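Uncharacterized protein (Bacteroides fragilis, PDB 4FR9) is of unknown function but has a BLIP-like fold and belongs to a putative beta-lactamase-inhibitor-like family of the PepSY clan. Local coordinates at residues N71-A76 with T105-T110. Sequence-based numbering, arbitrary orientation. Where two conformers were deposited one is given.
Sequences NNLPPA and TEFVVT
Pro-74 lies over one face of the Phe-107 ring in a CH-pi contact: its CD sits 3.8 Å from the centroid of the Phe-107 ring, 23° off the normal, displaced toward the rim on the side of CE1 and CZ. The neighbouring methylene reaches the outer end of the same ring, with Pro-74 CG 3.5 Å from Phe-107 CZ. CD thus stands above the ring itself, and CG lies further out, toward CZ and CE2.

Phe-107 and Val-109 alternate with Val-108 along strand 105-112 of the antiparallel sheet. Their side chains therefore emerge on the face that receives the connection between strands 60-67 and 90-98, whereas Val-108 points away from it. That connection carries helix 75-83, with Pro-74 at its N-cap position. A helix-bearing connection packed on one face of an antiparallel sheet is consistent with the BLIP-like, PepSY-like family. Val-77 and Phe-81 of the helix extend the apolar layer over Phe-107 and Val-109 respectively.

The remaining contacts are purely apolar and belong to Leu-73, whose two methyls part company. CD2 of Leu-73 settles obliquely near the base of the aromatic side chain, 3.7 Å from Phe-107 CD1 and 3.9 Å from Phe-107 CB, while Leu-73 CD1 touches Val-109 CG2 at 3.9 Å. With Val-109 CG1 anti to the backbone N (chi1 -178°), CG2 is the branch that meets the leucine. Leu-73 also packs on Val-94 of the adjacent strand.

No hydrogen bond joins the two segments; within the sheet, backbone bonds tie Phe-107 to Phe-121 and Val-109 to Leu-119.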
loop_
_atom_site.group_PDB
_atom_site.type_symbol
_atom_site.label_atom_id
_atom_site.label_comp_id
_atom_site.label_asym_id
_atom_site.label_seq_id
_atom_site.Cartn_x
_atom_site.Cartn_y
_atom_site.Cartn_z
ATOM N N ASN A 71 -1.373 -16.292 -1.347
ATOM C CA ASN A 71 -0.185 -17.069 -1.567
ATOM C C ASN A 71 1.047 -16.240 -1.849
ATOM O O ASN A 71 2.143 -16.754 -1.878
ATOM C CB ASN A 71 -0.383 -18.058 -2.716
ATOM C CG ASN A 71 -1.263 -19.194 -2.350
ATOM O OD1 ASN A 71 -1.642 -19.376 -1.177
ATOM N ND2 ASN A 71 -1.508 -20.055 -3.336
ATOM N N ASN A 72 0.885 -14.928 -2.036
ATOM C CA ASN A 72 2.032 -14.034 -2.166
ATOM C C ASN A 72 2.504 -13.464 -0.839
ATOM O O ASN A 72 3.460 -12.703 -0.817
ATOM C CB ASN A 72 1.705 -12.900 -3.132
ATOM C CG ASN A 72 1.426 -13.401 -4.526
ATOM O OD1 ASN A 72 0.430 -13.004 -5.133
ATOM N ND2 ASN A 72 2.285 -14.276 -5.026
ATOM N N LEU A 73 1.825 -13.806 0.256
ATOM C CA LEU A 73 2.248 -13.374 1.587
ATOM C C LEU A 73 3.433 -14.208 2.031
ATOM O O LEU A 73 3.527 -15.393 1.684
ATOM C CB LEU A 73 1.122 -13.551 2.578
ATOM C CG LEU A 73 -0.102 -12.691 2.342
ATOM C CD1 LEU A 73 -1.270 -13.132 3.225
ATOM C CD2 LEU A 73 0.264 -11.209 2.530
ATOM N N PRO A 74 4.325 -13.630 2.850
ATOM C CA PRO A 74 5.421 -14.432 3.419
ATOM C C PRO A 74 4.852 -15.533 4.318
ATOM O O PRO A 74 3.743 -15.394 4.864
ATOM C CB PRO A 74 6.248 -13.428 4.232
ATOM C CG PRO A 74 5.540 -12.173 4.199
ATOM C CD PRO A 74 4.395 -12.232 3.243
ATOM N N PRO A 75 5.623 -16.593 4.532
ATOM C CA PRO A 75 5.154 -17.723 5.326
ATOM C C PRO A 75 4.496 -17.365 6.679
ATOM O O PRO A 75 3.433 -17.864 6.998
ATOM C CB PRO A 75 6.411 -18.572 5.460
ATOM C CG PRO A 75 7.107 -18.317 4.174
ATOM C CD PRO A 75 6.913 -16.875 3.897
ATOM N N ALA A 76 5.156 -16.517 7.473
ATOM C CA ALA A 76 4.607 -16.219 8.790
ATOM C C ALA A 76 3.264 -15.517 8.694
ATOM O O ALA A 76 2.410 -15.648 9.584
ATOM C CB ALA A 76 5.589 -15.349 9.606
ATOM N N THR A 105 6.860 -2.387 7.492
ATOM C CA THR A 105 6.100 -3.166 6.548
ATOM C C THR A 105 4.812 -3.626 7.228
ATOM O O THR A 105 4.859 -4.152 8.347
ATOM C CB THR A 105 6.894 -4.371 6.073
ATOM O OG1 THR A 105 8.127 -3.949 5.515
ATOM C CG2 THR A 105 6.164 -5.173 5.013
ATOM N N GLU A 106 3.688 -3.480 6.544
ATOM C CA GLU A 106 2.366 -4.031 6.944
ATOM C C GLU A 106 1.851 -4.813 5.746
ATOM O O GLU A 106 1.861 -4.290 4.634
ATOM C CB GLU A 106 1.311 -2.936 7.220
ATOM C CG GLU A 106 1.549 -2.084 8.489
ATOM C CD GLU A 106 0.787 -0.781 8.531
ATOM O OE1 GLU A 106 0.161 -0.395 7.534
ATOM O OE2 GLU A 106 0.867 -0.138 9.605
ATOM N N PHE A 107 1.361 -6.015 5.951
ATOM C CA PHE A 107 0.638 -6.772 4.919
ATOM C C PHE A 107 -0.844 -6.645 5.227
ATOM O O PHE A 107 -1.268 -6.946 6.345
ATOM C CB PHE A 107 1.059 -8.227 4.953
ATOM C CG PHE A 107 2.459 -8.427 4.533
ATOM C CD1 PHE A 107 2.765 -8.587 3.170
ATOM C CD2 PHE A 107 3.487 -8.417 5.430
ATOM C CE1 PHE A 107 4.062 -8.722 2.757
ATOM C CE2 PHE A 107 4.816 -8.557 5.002
ATOM C CZ PHE A 107 5.082 -8.719 3.668
ATOM N N VAL A 108 -1.638 -6.228 4.242
ATOM C CA VAL A 108 -3.038 -5.946 4.451
ATOM C C VAL A 108 -3.861 -6.916 3.632
ATOM O O VAL A 108 -3.772 -6.929 2.402
ATOM C CB VAL A 108 -3.416 -4.500 4.127
ATOM C CG1 VAL A 108 -4.845 -4.257 4.528
ATOM C CG2 VAL A 108 -2.481 -3.505 4.824
ATOM N N VAL A 109 -4.652 -7.710 4.326
ATOM C CA VAL A 109 -5.571 -8.652 3.703
ATOM C C VAL A 109 -6.986 -8.111 3.911
ATOM O O VAL A 109 -7.405 -7.931 5.056
ATOM C CB VAL A 109 -5.445 -10.073 4.296
ATOM C CG1 VAL A 109 -6.397 -11.060 3.572
ATOM C CG2 VAL A 109 -4.033 -10.558 4.216
ATOM N N THR A 110 -7.695 -7.811 2.819
ATOM C CA THR A 110 -9.069 -7.343 2.889
ATOM C C THR A 110 -9.985 -8.531 2.751
ATOM O O THR A 110 -9.893 -9.263 1.770
ATOM C CB THR A 110 -9.389 -6.340 1.777
ATOM O OG1 THR A 110 -8.417 -5.297 1.779
ATOM C CG2 THR A 110 -10.789 -5.808 1.916
#